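Local coordinates for putative 6-pyruvoyl tetrahydrobiopterin synthase (Caenorhabditis elegans, PDB 2G64), which probably converts 7,8-dihydroneopterin triphosphate into 6-pyruvoyl tetrahydropterin, a zinc-dependent step in tetrahydrobiopterin synthesis, at residues F2-V7 / V58-G63; V7-V12 / Y66-L71; K51-G56 / V121-T126; Y107-L112 / F135-S140. The protein carries 1 engineered substitution. All coordinates share one frame; numbering follows the deposited sequence. Where two conformers were deposited one is given.

Interaction 1 of 4, residues F2-V7 / V58-G63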
loop_
_atom_site.group_PDB
_atom_site.type_symbol
_atom_site.label_atom_id
_atom_site.label_comp_id
_atom_site.label_asym_id
_atom_site.label_seq_id
_atom_site.Cartn_x
_atom_site.Cartn_y
_atom_site.Cartn_z
ATOM N N PHE A 2 35.537 17.311 -9.801
ATOM C CA PHE A 2 34.598 16.807 -10.788
ATOM C C PHE A 2 33.260 16.690 -10.069
ATOM O O PHE A 2 33.132 15.913 -9.125
ATOM C CB PHE A 2 35.035 15.410 -11.229
ATOM C CG PHE A 2 34.143 14.788 -12.279
ATOM C CD1 PHE A 2 34.301 15.105 -13.643
ATOM C CD2 PHE A 2 33.158 13.862 -11.913
ATOM C CE1 PHE A 2 33.475 14.521 -14.626
ATOM C CE2 PHE A 2 32.336 13.270 -12.889
ATOM C CZ PHE A 2 32.497 13.602 -14.250
ATOM N N ARG A 3 32.272 17.459 -10.484
ATOM C CA ARG A 3 30.979 17.348 -9.830
ATOM C C ARG A 3 30.279 16.041 -10.209
ATOM O O ARG A 3 30.201 15.661 -11.387
ATOM C CB ARG A 3 30.101 18.571 -10.073
ATOM C CG ARG A 3 29.201 18.869 -8.881
ATOM C CD ARG A 3 28.369 20.100 -9.084
ATOM N NE ARG A 3 27.197 19.805 -9.894
ATOM C CZ ARG A 3 25.950 20.069 -9.525
ATOM N NH1 ARG A 3 25.706 20.639 -8.352
ATOM N NH2 ARG A 3 24.944 19.760 -10.333
ATOM N N MET A 4 29.800 15.345 -9.182
ATOM C CA MET A 4 29.192 14.052 -9.348
ATOM C C MET A 4 27.677 14.207 -9.621
ATOM O O MET A 4 27.101 15.272 -9.383
ATOM C CB MET A 4 29.437 13.223 -8.080
ATOM C CG MET A 4 30.895 12.740 -7.901
ATOM S SD MET A 4 31.341 11.508 -9.169
ATOM C CE MET A 4 30.517 10.082 -8.427
ATOM N N PRO A 5 27.033 13.127 -10.104
ATOM C CA PRO A 5 25.578 13.170 -10.322
ATOM C C PRO A 5 24.854 13.540 -9.034
ATOM O O PRO A 5 25.274 13.124 -7.951
ATOM C CB PRO A 5 25.238 11.725 -10.701
ATOM C CG PRO A 5 26.508 11.172 -11.268
ATOM C CD PRO A 5 27.622 11.828 -10.482
ATOM N N ILE A 6 23.761 14.283 -9.172
ATOM C CA ILE A 6 22.927 14.661 -8.039
ATOM C C ILE A 6 21.743 13.677 -7.955
ATOM O O ILE A 6 21.016 13.467 -8.925
ATOM C CB ILE A 6 22.379 16.093 -8.197
ATOM C CG1 ILE A 6 23.522 17.102 -8.375
ATOM C CG2 ILE A 6 21.506 16.486 -6.997
ATOM C CD1 ILE A 6 24.585 17.019 -7.312
ATOM N N VAL A 7 21.585 13.059 -6.798
ATOM C CA VAL A 7 20.537 12.046 -6.616
ATOM C C VAL A 7 19.828 12.388 -5.294
ATOM O O VAL A 7 20.408 13.038 -4.411
ATOM C CB VAL A 7 21.176 10.624 -6.557
ATOM C CG1 VAL A 7 20.225 9.553 -5.981
ATOM C CG2 VAL A 7 21.752 10.222 -7.921
ATOM N N VAL A 58 26.415 12.126 -5.415
ATOM C CA VAL A 58 26.814 10.755 -5.089
ATOM C C VAL A 58 28.321 10.713 -4.787
ATOM O O VAL A 58 29.128 11.228 -5.549
ATOM C CB VAL A 58 26.490 9.794 -6.257
ATOM C CG1 VAL A 58 26.911 8.360 -5.928
ATOM C CG2 VAL A 58 25.003 9.870 -6.643
ATOM N N ASP A 59 28.703 10.115 -3.663
ATOM C CA ASP A 59 30.125 9.959 -3.361
ATOM C C ASP A 59 30.742 8.888 -4.286
ATOM O O ASP A 59 30.188 7.786 -4.449
ATOM C CB ASP A 59 30.293 9.543 -1.895
ATOM C CG ASP A 59 31.743 9.519 -1.472
ATOM O OD1 ASP A 59 32.258 10.581 -1.093
ATOM O OD2 ASP A 59 32.372 8.452 -1.555
ATOM N N PRO A 60 31.904 9.193 -4.885
ATOM C CA PRO A 60 32.469 8.236 -5.837
ATOM C C PRO A 60 32.943 6.950 -5.161
ATOM O O PRO A 60 32.988 5.920 -5.812
ATOM C CB PRO A 60 33.675 8.989 -6.449
ATOM C CG PRO A 60 34.028 10.044 -5.456
ATOM C CD PRO A 60 32.729 10.413 -4.751
ATOM N N THR A 61 33.298 7.007 -3.877
ATOM C CA THR A 61 33.811 5.818 -3.210
ATOM C C THR A 61 32.704 4.951 -2.585
ATOM O O THR A 61 32.623 3.744 -2.839
ATOM C CB THR A 61 34.887 6.185 -2.166
ATOM O OG1 THR A 61 35.935 6.930 -2.812
ATOM C CG2 THR A 61 35.498 4.924 -1.559
ATOM N N SER A 62 31.844 5.580 -1.789
ATOM C CA SER A 62 30.791 4.853 -1.102
ATOM C C SER A 62 29.558 4.651 -1.980
ATOM O O SER A 62 28.735 3.802 -1.687
ATOM C CB SER A 62 30.372 5.577 0.183
ATOM O OG SER A 62 29.736 6.805 -0.123
ATOM N N GLY A 63 29.417 5.456 -3.033
ATOM C CA GLY A 63 28.193 5.424 -3.855
ATOM C C GLY A 63 26.938 5.972 -3.183
ATOM O O GLY A 63 25.829 5.750 -3.672
#

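Interaction 2 of 4, residues V7-V12 / Y66-L71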
loop_
_atom_site.group_PDB
_atom_site.type_symbol
_atom_site.label_atom_id
_atom_site.label_comp_id
_atom_site.label_asym_id
_atom_site.label_seq_id
_atom_site.Cartn_x
_atom_site.Cartn_y
_atom_site.Cartn_z
ATOM N N VAL A 7 21.585 13.059 -6.798
ATOM C CA VAL A 7 20.537 12.046 -6.616
ATOM C C VAL A 7 19.828 12.388 -5.294
ATOM O O VAL A 7 20.408 13.038 -4.411
ATOM C CB VAL A 7 21.176 10.624 -6.557
ATOM C CG1 VAL A 7 20.225 9.553 -5.981
ATOM C CG2 VAL A 7 21.752 10.222 -7.921
ATOM N N THR A 8 18.579 11.957 -5.152
ATOM C CA THR A 8 17.902 12.103 -3.866
ATOM C C THR A 8 17.848 10.756 -3.142
ATOM O O THR A 8 17.838 9.693 -3.771
ATOM C CB THR A 8 16.442 12.643 -3.993
ATOM O OG1 THR A 8 15.628 11.697 -4.681
ATOM C CG2 THR A 8 16.393 13.995 -4.739
ATOM N N MET A 9 17.835 10.831 -1.821
ATOM C CA MET A 9 17.751 9.653 -0.963
ATOM C C MET A 9 16.709 9.979 0.110
ATOM O O MET A 9 16.803 11.014 0.815
ATOM C CB MET A 9 19.113 9.418 -0.308
ATOM C CG MET A 9 19.106 8.494 0.894
ATOM S SD MET A 9 20.738 8.537 1.667
ATOM C CE MET A 9 20.405 7.527 3.109
ATOM N N GLU A 10 15.717 9.100 0.229
ATOM C CA GLU A 10 14.600 9.361 1.126
ATOM C C GLU A 10 14.399 8.155 2.015
ATOM O O GLU A 10 14.442 7.026 1.551
ATOM C CB GLU A 10 13.331 9.658 0.326
ATOM C CG GLU A 10 12.107 9.971 1.190
ATOM C CD GLU A 10 10.926 10.413 0.344
ATOM O OE1 GLU A 10 10.555 9.703 -0.626
ATOM O OE2 GLU A 10 10.374 11.486 0.625
ATOM N N ARG A 11 14.171 8.413 3.299
ATOM C CA ARG A 11 14.037 7.356 4.283
ATOM C C ARG A 11 12.705 7.569 5.019
ATOM O O ARG A 11 12.372 8.694 5.407
ATOM C CB ARG A 11 15.216 7.419 5.251
ATOM C CG ARG A 11 15.046 6.578 6.510
ATOM C CD ARG A 11 15.015 5.116 6.161
ATOM N NE ARG A 11 14.939 4.289 7.365
ATOM C CZ ARG A 11 15.196 2.988 7.387
ATOM N NH1 ARG A 11 15.553 2.370 6.272
ATOM N NH2 ARG A 11 15.101 2.309 8.524
ATOM N N VAL A 12 11.942 6.492 5.162
ATOM C CA VAL A 12 10.556 6.565 5.671
ATOM C C VAL A 12 10.527 5.891 7.039
ATOM O O VAL A 12 11.049 4.788 7.209
ATOM C CB VAL A 12 9.557 5.818 4.736
ATOM C CG1 VAL A 12 8.104 5.914 5.287
ATOM C CG2 VAL A 12 9.633 6.358 3.267
ATOM N N TYR A 66 24.388 10.001 1.328
ATOM C CA TYR A 66 24.534 10.182 2.767
ATOM C C TYR A 66 24.622 8.794 3.384
ATOM O O TYR A 66 24.074 7.825 2.857
ATOM C CB TYR A 66 23.295 10.920 3.326
ATOM C CG TYR A 66 23.414 11.598 4.696
ATOM C CD1 TYR A 66 23.929 12.886 4.822
ATOM C CD2 TYR A 66 22.935 10.973 5.849
ATOM C CE1 TYR A 66 23.991 13.534 6.074
ATOM C CE2 TYR A 66 22.995 11.613 7.114
ATOM C CZ TYR A 66 23.523 12.885 7.216
ATOM O OH TYR A 66 23.574 13.522 8.444
ATOM N N ASP A 67 25.284 8.709 4.531
ATOM C CA ASP A 67 25.387 7.442 5.248
ATOM C C ASP A 67 24.053 7.081 5.929
ATOM O O ASP A 67 23.624 7.777 6.847
ATOM C CB ASP A 67 26.509 7.566 6.276
ATOM C CG ASP A 67 26.645 6.336 7.149
ATOM O OD1 ASP A 67 26.716 5.224 6.606
ATOM O OD2 ASP A 67 26.683 6.489 8.383
ATOM N N LEU A 68 23.396 6.020 5.465
ATOM C CA LEU A 68 22.074 5.663 5.997
ATOM C C LEU A 68 22.133 5.321 7.482
ATOM O O LEU A 68 21.201 5.632 8.231
ATOM C CB LEU A 68 21.404 4.531 5.197
ATOM C CG LEU A 68 20.063 4.010 5.754
ATOM C CD1 LEU A 68 18.988 5.089 5.780
ATOM C CD2 LEU A 68 19.546 2.782 5.022
ATOM N N ALA A 69 23.229 4.696 7.911
ATOM C CA ALA A 69 23.395 4.362 9.322
ATOM C C ALA A 69 23.369 5.621 10.187
ATOM O O ALA A 69 22.722 5.648 11.243
ATOM C CB ALA A 69 24.691 3.590 9.543
ATOM N N LYS A 70 24.070 6.658 9.728
ATOM C CA LYS A 70 24.099 7.959 10.394
ATOM C C LYS A 70 22.730 8.646 10.388
ATOM O O LYS A 70 22.296 9.188 11.411
ATOM C CB LYS A 70 25.110 8.880 9.723
ATOM C CG LYS A 70 26.400 9.073 10.501
ATOM C CD LYS A 70 27.447 9.806 9.669
ATOM C CE LYS A 70 28.796 9.078 9.682
ATOM N NZ LYS A 70 28.975 8.148 8.514
ATOM N N LEU A 71 22.069 8.636 9.232
ATOM C CA LEU A 71 20.709 9.202 9.127
ATOM C C LEU A 71 19.762 8.486 10.094
ATOM O O LEU A 71 18.949 9.131 10.757
ATOM C CB LEU A 71 20.174 9.076 7.692
ATOM C CG LEU A 71 18.852 9.805 7.396
ATOM C CD1 LEU A 71 18.985 11.287 7.733
ATOM C CD2 LEU A 71 18.380 9.613 5.946
#

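Interaction 3 of 4, residues K51-G56 / V121-T126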
loop_
_atom_site.group_PDB
_atom_site.type_symbol
_atom_site.label_atom_id
_atom_site.label_comp_id
_atom_site.label_asym_id
_atom_site.label_seq_id
_atom_site.Cartn_x
_atom_site.Cartn_y
_atom_site.Cartn_z
ATOM N N LYS A 51 8.726 11.129 6.225
ATOM C CA LYS A 51 9.749 10.790 5.219
ATOM C C LYS A 51 10.782 11.905 5.173
ATOM O O LYS A 51 10.429 13.068 5.125
ATOM C CB LYS A 51 9.127 10.620 3.832
ATOM C CG LYS A 51 7.866 9.749 3.803
ATOM C CD LYS A 51 7.423 9.536 2.368
ATOM C CE LYS A 51 6.200 8.613 2.306
ATOM N NZ LYS A 51 5.717 8.476 0.887
ATOM N N VAL A 52 12.047 11.525 5.165
ATOM C CA VAL A 52 13.156 12.478 5.206
ATOM C C VAL A 52 13.909 12.328 3.900
ATOM O O VAL A 52 14.458 11.258 3.617
ATOM C CB VAL A 52 14.103 12.170 6.382
ATOM C CG1 VAL A 52 15.423 12.970 6.258
ATOM C CG2 VAL A 52 13.379 12.460 7.686
ATOM N N LYS A 53 13.907 13.397 3.106
ATOM C CA LYS A 53 14.498 13.358 1.773
ATOM C C LYS A 53 15.745 14.250 1.710
ATOM O O LYS A 53 15.714 15.416 2.095
ATOM C CB LYS A 53 13.463 13.801 0.723
ATOM C CG LYS A 53 13.892 13.623 -0.749
ATOM C CD LYS A 53 12.699 13.958 -1.642
ATOM C CE LYS A 53 13.010 13.741 -3.107
ATOM N NZ LYS A 53 11.778 13.663 -3.949
ATOM N N LEU A 54 16.830 13.666 1.223
ATOM C CA LEU A 54 18.121 14.341 1.127
ATOM C C LEU A 54 18.429 14.477 -0.357
ATOM O O LEU A 54 17.945 13.679 -1.168
ATOM C CB LEU A 54 19.196 13.475 1.793
ATOM C CG LEU A 54 18.894 12.967 3.217
ATOM C CD1 LEU A 54 20.157 12.262 3.758
ATOM C CD2 LEU A 54 18.491 14.115 4.146
ATOM N N ARG A 55 19.211 15.485 -0.727
ATOM C CA ARG A 55 19.631 15.610 -2.125
ATOM C C ARG A 55 21.093 16.065 -2.156
ATOM O O ARG A 55 21.488 16.976 -1.412
ATOM C CB ARG A 55 18.745 16.638 -2.839
ATOM C CG ARG A 55 19.077 16.845 -4.307
ATOM C CD ARG A 55 18.078 17.812 -4.924
ATOM N NE ARG A 55 18.220 17.870 -6.371
ATOM C CZ ARG A 55 19.020 18.720 -7.009
ATOM N NH1 ARG A 55 19.757 19.581 -6.322
ATOM N NH2 ARG A 55 19.089 18.703 -8.334
ATOM N N GLY A 56 21.901 15.441 -2.996
ATOM C CA GLY A 56 23.322 15.800 -3.013
ATOM C C GLY A 56 24.085 14.968 -4.008
ATOM O O GLY A 56 23.531 14.045 -4.621
ATOM N N VAL A 121 22.621 18.691 3.142
ATOM C CA VAL A 121 21.869 17.826 2.219
ATOM C C VAL A 121 20.378 17.624 2.541
ATOM O O VAL A 121 19.671 17.010 1.745
ATOM C CB VAL A 121 22.534 16.439 1.982
ATOM C CG1 VAL A 121 23.885 16.592 1.287
ATOM C CG2 VAL A 121 22.650 15.658 3.276
ATOM N N LEU A 122 19.896 18.136 3.676
ATOM C CA LEU A 122 18.469 17.972 3.984
ATOM C C LEU A 122 17.653 18.750 2.968
ATOM O O LEU A 122 17.860 19.958 2.769
ATOM C CB LEU A 122 18.128 18.427 5.418
ATOM C CG LEU A 122 16.637 18.378 5.797
ATOM C CD1 LEU A 122 16.086 16.929 5.679
ATOM C CD2 LEU A 122 16.442 18.953 7.197
ATOM N N TYR A 123 16.715 18.069 2.321
ATOM C CA TYR A 123 16.029 18.675 1.213
ATOM C C TYR A 123 14.517 18.830 1.489
ATOM O O TYR A 123 13.933 19.873 1.223
ATOM C CB TYR A 123 16.326 17.884 -0.067
ATOM C CG TYR A 123 15.537 18.364 -1.258
ATOM C CD1 TYR A 123 15.843 19.566 -1.878
ATOM C CD2 TYR A 123 14.461 17.627 -1.740
ATOM C CE1 TYR A 123 15.099 20.013 -2.955
ATOM C CE2 TYR A 123 13.709 18.071 -2.802
ATOM C CZ TYR A 123 14.036 19.259 -3.409
ATOM O OH TYR A 123 13.282 19.691 -4.472
ATOM N N LYS A 124 13.885 17.793 2.025
ATOM C CA LYS A 124 12.440 17.870 2.226
ATOM C C LYS A 124 11.991 16.929 3.335
ATOM O O LYS A 124 12.521 15.815 3.473
ATOM C CB LYS A 124 11.704 17.538 0.937
ATOM C CG LYS A 124 10.183 17.670 1.077
ATOM C CD LYS A 124 9.487 17.474 -0.241
ATOM C CE LYS A 124 8.993 16.049 -0.378
ATOM N NZ LYS A 124 8.356 15.770 -1.719
ATOM N N VAL A 125 11.008 17.368 4.114
ATOM C CA VAL A 125 10.333 16.471 5.057
ATOM C C VAL A 125 8.880 16.307 4.622
ATOM O O VAL A 125 8.230 17.273 4.212
ATOM C CB VAL A 125 10.393 17.057 6.507
ATOM C CG1 VAL A 125 9.220 16.567 7.360
ATOM C CG2 VAL A 125 11.721 16.708 7.172
ATOM N N THR A 126 8.377 15.086 4.726
ATOM C CA THR A 126 6.979 14.790 4.494
ATOM C C THR A 126 6.380 14.258 5.801
ATOM O O THR A 126 6.999 13.434 6.470
ATOM C CB THR A 126 6.836 13.703 3.394
ATOM O OG1 THR A 126 7.422 14.195 2.185
ATOM C CG2 THR A 126 5.348 13.381 3.129
HETATM O O HOH W 1 10.106 13.795 2.139
#

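Interaction 4 of 4, residues Y107-L112 / F135-S140. Engineered in segment 135-140: Ser-140 (natural residue Cys).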
loop_
_atom_site.group_PDB
_atom_site.type_symbol
_atom_site.label_atom_id
_atom_site.label_comp_id
_atom_site.label_asym_id
_atom_site.label_seq_id
_atom_site.Cartn_x
_atom_site.Cartn_y
_atom_site.Cartn_z
ATOM N N TYR A 107 8.369 21.441 12.475
ATOM C CA TYR A 107 9.053 20.973 13.675
ATOM C C TYR A 107 10.060 19.867 13.375
ATOM O O TYR A 107 11.211 19.947 13.785
ATOM C CB TYR A 107 8.031 20.524 14.755
ATOM C CG TYR A 107 8.716 19.795 15.880
ATOM C CD1 TYR A 107 9.391 20.499 16.881
ATOM C CD2 TYR A 107 8.733 18.401 15.918
ATOM C CE1 TYR A 107 10.042 19.814 17.903
ATOM C CE2 TYR A 107 9.365 17.727 16.927
ATOM C CZ TYR A 107 10.034 18.434 17.909
ATOM O OH TYR A 107 10.674 17.741 18.913
ATOM N N MET A 108 9.641 18.830 12.648
ATOM C CA MET A 108 10.500 17.679 12.413
ATOM C C MET A 108 11.686 18.057 11.512
ATOM O O MET A 108 12.809 17.628 11.745
ATOM C CB MET A 108 9.715 16.525 11.791
ATOM C CG MET A 108 8.557 16.044 12.681
ATOM S SD MET A 108 9.070 15.181 14.181
ATOM C CE MET A 108 9.610 13.590 13.505
ATOM N N PHE A 109 11.407 18.838 10.480
ATOM C CA PHE A 109 12.462 19.376 9.606
ATOM C C PHE A 109 13.504 20.133 10.441
ATOM O O PHE A 109 14.707 19.881 10.340
ATOM C CB PHE A 109 11.827 20.312 8.583
ATOM C CG PHE A 109 12.770 20.822 7.527
ATOM C CD1 PHE A 109 12.856 20.195 6.294
ATOM C CD2 PHE A 109 13.557 21.952 7.766
ATOM C CE1 PHE A 109 13.720 20.687 5.297
ATOM C CE2 PHE A 109 14.414 22.451 6.781
ATOM C CZ PHE A 109 14.492 21.809 5.542
ATOM N N GLU A 110 13.046 21.069 11.260
ATOM C CA GLU A 110 13.986 21.904 12.007
ATOM C C GLU A 110 14.747 21.127 13.087
ATOM O O GLU A 110 15.954 21.333 13.275
ATOM C CB GLU A 110 13.283 23.138 12.584
ATOM C CG GLU A 110 12.839 24.155 11.521
ATOM C CD GLU A 110 14.011 24.729 10.703
ATOM O OE1 GLU A 110 15.152 24.751 11.210
ATOM O OE2 GLU A 110 13.790 25.159 9.547
ATOM N N LYS A 111 14.053 20.234 13.798
ATOM C CA LYS A 111 14.703 19.407 14.820
ATOM C C LYS A 111 15.742 18.463 14.187
ATOM O O LYS A 111 16.851 18.278 14.707
ATOM C CB LYS A 111 13.667 18.615 15.625
ATOM C CG LYS A 111 14.268 17.694 16.671
ATOM C CD LYS A 111 14.698 18.502 17.902
ATOM C CE LYS A 111 15.578 17.671 18.825
ATOM N NZ LYS A 111 16.275 18.540 19.817
ATOM N N LEU A 112 15.397 17.888 13.043
ATOM C CA LEU A 112 16.344 17.009 12.356
ATOM C C LEU A 112 17.537 17.826 11.910
ATOM O O LEU A 112 18.676 17.438 12.141
ATOM C CB LEU A 112 15.721 16.322 11.152
ATOM C CG LEU A 112 16.679 15.434 10.366
ATOM C CD1 LEU A 112 17.309 14.376 11.293
ATOM C CD2 LEU A 112 15.975 14.780 9.157
ATOM N N PHE A 135 1.588 16.248 4.016
ATOM C CA PHE A 135 2.202 17.593 4.106
ATOM C C PHE A 135 3.702 17.563 3.857
ATOM O O PHE A 135 4.392 16.623 4.292
ATOM C CB PHE A 135 1.927 18.177 5.491
ATOM C CG PHE A 135 0.467 18.174 5.831
ATOM C CD1 PHE A 135 -0.294 19.316 5.656
ATOM C CD2 PHE A 135 -0.155 16.999 6.256
ATOM C CE1 PHE A 135 -1.669 19.313 5.919
ATOM C CE2 PHE A 135 -1.541 16.988 6.517
ATOM C CZ PHE A 135 -2.285 18.150 6.348
ATOM N N THR A 136 4.221 18.599 3.184
ATOM C CA THR A 136 5.662 18.644 2.960
ATOM C C THR A 136 6.205 20.026 3.233
ATOM O O THR A 136 5.482 21.035 3.152
ATOM C CB THR A 136 6.079 18.190 1.547
ATOM O OG1 THR A 136 5.903 19.258 0.607
ATOM C CG2 THR A 136 5.299 16.909 1.106
ATOM N N TYR A 137 7.483 20.059 3.547
ATOM C CA TYR A 137 8.137 21.312 3.925
ATOM C C TYR A 137 9.586 21.210 3.478
ATOM O O TYR A 137 10.215 20.159 3.651
ATOM C CB TYR A 137 8.062 21.521 5.428
ATOM C CG TYR A 137 8.734 22.793 5.893
ATOM C CD1 TYR A 137 8.341 24.026 5.396
ATOM C CD2 TYR A 137 9.771 22.747 6.828
ATOM C CE1 TYR A 137 8.974 25.207 5.831
ATOM C CE2 TYR A 137 10.394 23.895 7.264
ATOM C CZ TYR A 137 9.981 25.120 6.771
ATOM O OH TYR A 137 10.588 26.260 7.216
ATOM N N LYS A 138 10.084 22.287 2.869
ATOM C CA LYS A 138 11.466 22.334 2.374
ATOM C C LYS A 138 12.349 23.384 3.048
ATOM O O LYS A 138 13.476 23.653 2.601
ATOM C CB LYS A 138 11.507 22.548 0.859
ATOM C CG LYS A 138 11.006 21.370 0.035
ATOM C CD LYS A 138 10.895 21.804 -1.430
ATOM C CE LYS A 138 10.713 20.638 -2.360
ATOM N NZ LYS A 138 11.039 21.046 -3.778
ATOM N N GLY A 139 11.850 23.963 4.125
ATOM C CA GLY A 139 12.654 24.894 4.921
ATOM C C GLY A 139 12.517 26.312 4.394
ATOM O O GLY A 139 11.692 26.587 3.523
ATOM N N SER A 140 13.336 27.212 4.928
ATOM C CA SER A 140 13.418 28.581 4.428
ATOM C C SER A 140 14.236 28.643 3.139
ATOM O O SER A 140 14.747 27.633 2.645
ATOM C CB SER A 140 14.047 29.496 5.483
ATOM O OG SER A 140 13.203 29.631 6.614
ATOM O OXT SER A 140 14.416 29.712 2.561
HETATM O O HOH W 2 11.684 26.441 9.518
HETATM O O HOH W 3 15.108 26.109 7.357
#

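Interaction 1 of 4, residues F2-V7 / V58-G63
Met-4 folds its side chain back over the carbonyl of Val-58 and the ring of Pro-60. Its CB already lies 3.2 Å from Val-58 O. CG lies anti to its own carbonyl carbon (chi1 -72°), and further bends at chi2 and chi3 curl the chain round, bringing the terminal methyl CE back to 3.4 Å from Val-58 O and to 3.9 Å from Pro-60 CB. On the other side of Pro-5, Val-7 presents its CG2 branch to Val-58. In one of the two conformers of Val-58 its CG2 meets Val-7 CG2 obliquely, a contact that is doubtful in the other. Between these two patches the backbones are joined by one hydrogen bond, Val-58 N to Pro-5 O (3.0 Å), with the donor almost in line with the C=O bond (177°). Beyond Val-58 the chain turns sharply. Asp-59 OD2 takes Ser-62 N through its anti lone pair at 2.9 Å and Thr-61 N from above the carboxylate plane, and Gly-63 N returns to Asp-59 O. The second subunit packs on Pro-5 through Ile-106. The arrangement is that of an Asx turn following a strand, with the antiparallel pairing of strands 6-19 and 44-57 carried a step past their regular part.

Interaction 2 of 4, residues V7-V12 / Y66-L71
Met-9 drives a fully extended side chain from strand 6-19 into the start of helix 68-80, and this is the tight, buried part of the contact. With CG anti to the backbone N (chi1 163°) and the chain straight beyond it, the thioether crosses Tyr-66 at about a right angle, SD lying 3.6 Å from Tyr-66 O and 3.9 Å from Tyr-66 CB. Its methyl CE then fits between two leucines, 3.8 Å from Leu-68 CB and 4.1 Å from Leu-71 CD2. The ring of Tyr-66 leads away from the strand, and its hydroxyl is bound by Glu-74 and Ser-117.

Arg-11 is less enclosed: it is only partly buried, and the helix covers less of it than of Met-9. Its CB touches Leu-71 CD2 at 3.9 Å, and after a bend at chi2 (66°) its CD passes across Leu-68 CD1 at 4.0 Å. The guanidinium continues to Asn-133 of the second subunit, which accepts from NH1. On the flank turned from the strand, Asp-67 is the N-cap of the helix: OD2 receives Lys-70 N at 2.9 Å and Lys-70 NZ at 2.8 Å from opposite faces of the carboxylate, the latter a salt bridge.

The two segments therefore meet mainly through methyl, methylene and sulfur groups, with the carbonyl of Tyr-66 the chief polar exception. Such a contact is shaped by fit, while the polar ends of Arg-11, Tyr-66 and Asp-67 find partners elsewhere, in the helix cap, within the fold and across the subunit interface.

Interaction 3 of 4, residues K51-G56 / V121-T126
Lys-53 O is gripped by two backbone donors, Tyr-123 N at 2.8 Å and Lys-124 N at 3.0 Å, which defines a classic beta bulge in the antiparallel pairing of strands 44-57 and 122-128. On one side of it the register is regular: Lys-51 and Thr-126, like Lys-53 and Lys-124, form hydrogen-bonded pairs, and Val-52 faces Val-125 in a non-hydrogen-bonded one. Past the bulge the pairing slips by one residue, and Arg-55 N is held by Val-121 O (2.9 Å).

The extra residue swings Tyr-123 out between two long basic chains. The ring receives Arg-55 CD over one face, 4.1 Å above the plane and displaced toward the rim, while Lys-53 runs alongside and brings CD to the ring edge. The hydroxyl bonds to Lys-138 and to a glycerol, probably from the crystallisation liquor, that also binds Lys-124 NZ. Replacing Tyr-123 by an alanine would probably deprive Arg-55 and Lys-53 of the surface they lie along and leave the amine of Lys-138 without its phenol partner. On the side of the sheet that bears Val-52 and Val-125, Val-52 CG1 reaches Leu-122 CD1, which also meets Leu-54 CD2 at 4.0 Å. Where Lys-51 and Thr-126 pair, a water that donates to Lys-51 O lies 2.7 Å from Thr-126 OG1.

Interaction 4 of 4, residues Y107-L112 / F135-S140
The backbones of helix 101-115 and the C-terminal tail come closest at Phe-109 and Gly-139, whose CA atoms are 7.2 Å apart, the tail turning here through a positive phi of 88° at the glycine. Phe-109 fills the gap. Its ring takes the edge of Tyr-137 on its face in a T-shaped stack, centroids 5.0 Å apart and planes at 74°, with Tyr-137 CD2 3.6 Å from Phe-109 CG. The far end of the ring runs up to the tail, Phe-109 CE2 lying 3.5 Å from Gly-139 CA, and Gly-139 N sits over the centre of the Tyr-137 ring, 3.3 Å above its plane. An alanine in place of Phe-109 would probably open a gap between helix and tail and leave the Tyr-137 edge without the ring face it packs on. Water also links the two: Glu-110, its chain bent at chi2, has OE2 accepting from one water bound to Tyr-137 OH and from another that takes the backbone N of Ser-140, an engineered and poorly ordered C-terminal residue. Phe-109 also packs on Leu-122 and Val-125 of strand 122-128, and Tyr-137 on Ile-106, so the helix packs against strands 122-128 and 133-137, while strand 133-137 also pairs with the third subunit.

Interactions 1 and 2 share strand 6-19, whose neighbour 44-57 carries interaction 3. Interaction 1 passes Val-7 on to interaction 2, and the centres of interactions 2 and 3 are about 8 Å apart, joined by a probable hydrogen bond from Leu-54 N to Met-9 O (2.7 Å). Interaction 4, centred about 9 Å from interaction 3, adds the last strand and a helix; Val-125 N probably bonds to Tyr-137 O at 2.9 Å. Because 7-11 pairs with the second subunit and 135-137 with the third, the sheet continues across both interfaces. Phe-135 of interaction 4 packs on Glu-129, a charge-relay residue by similarity, and the Thr-126 side chain of interaction 3 is about 9 Å from that of Glu-129.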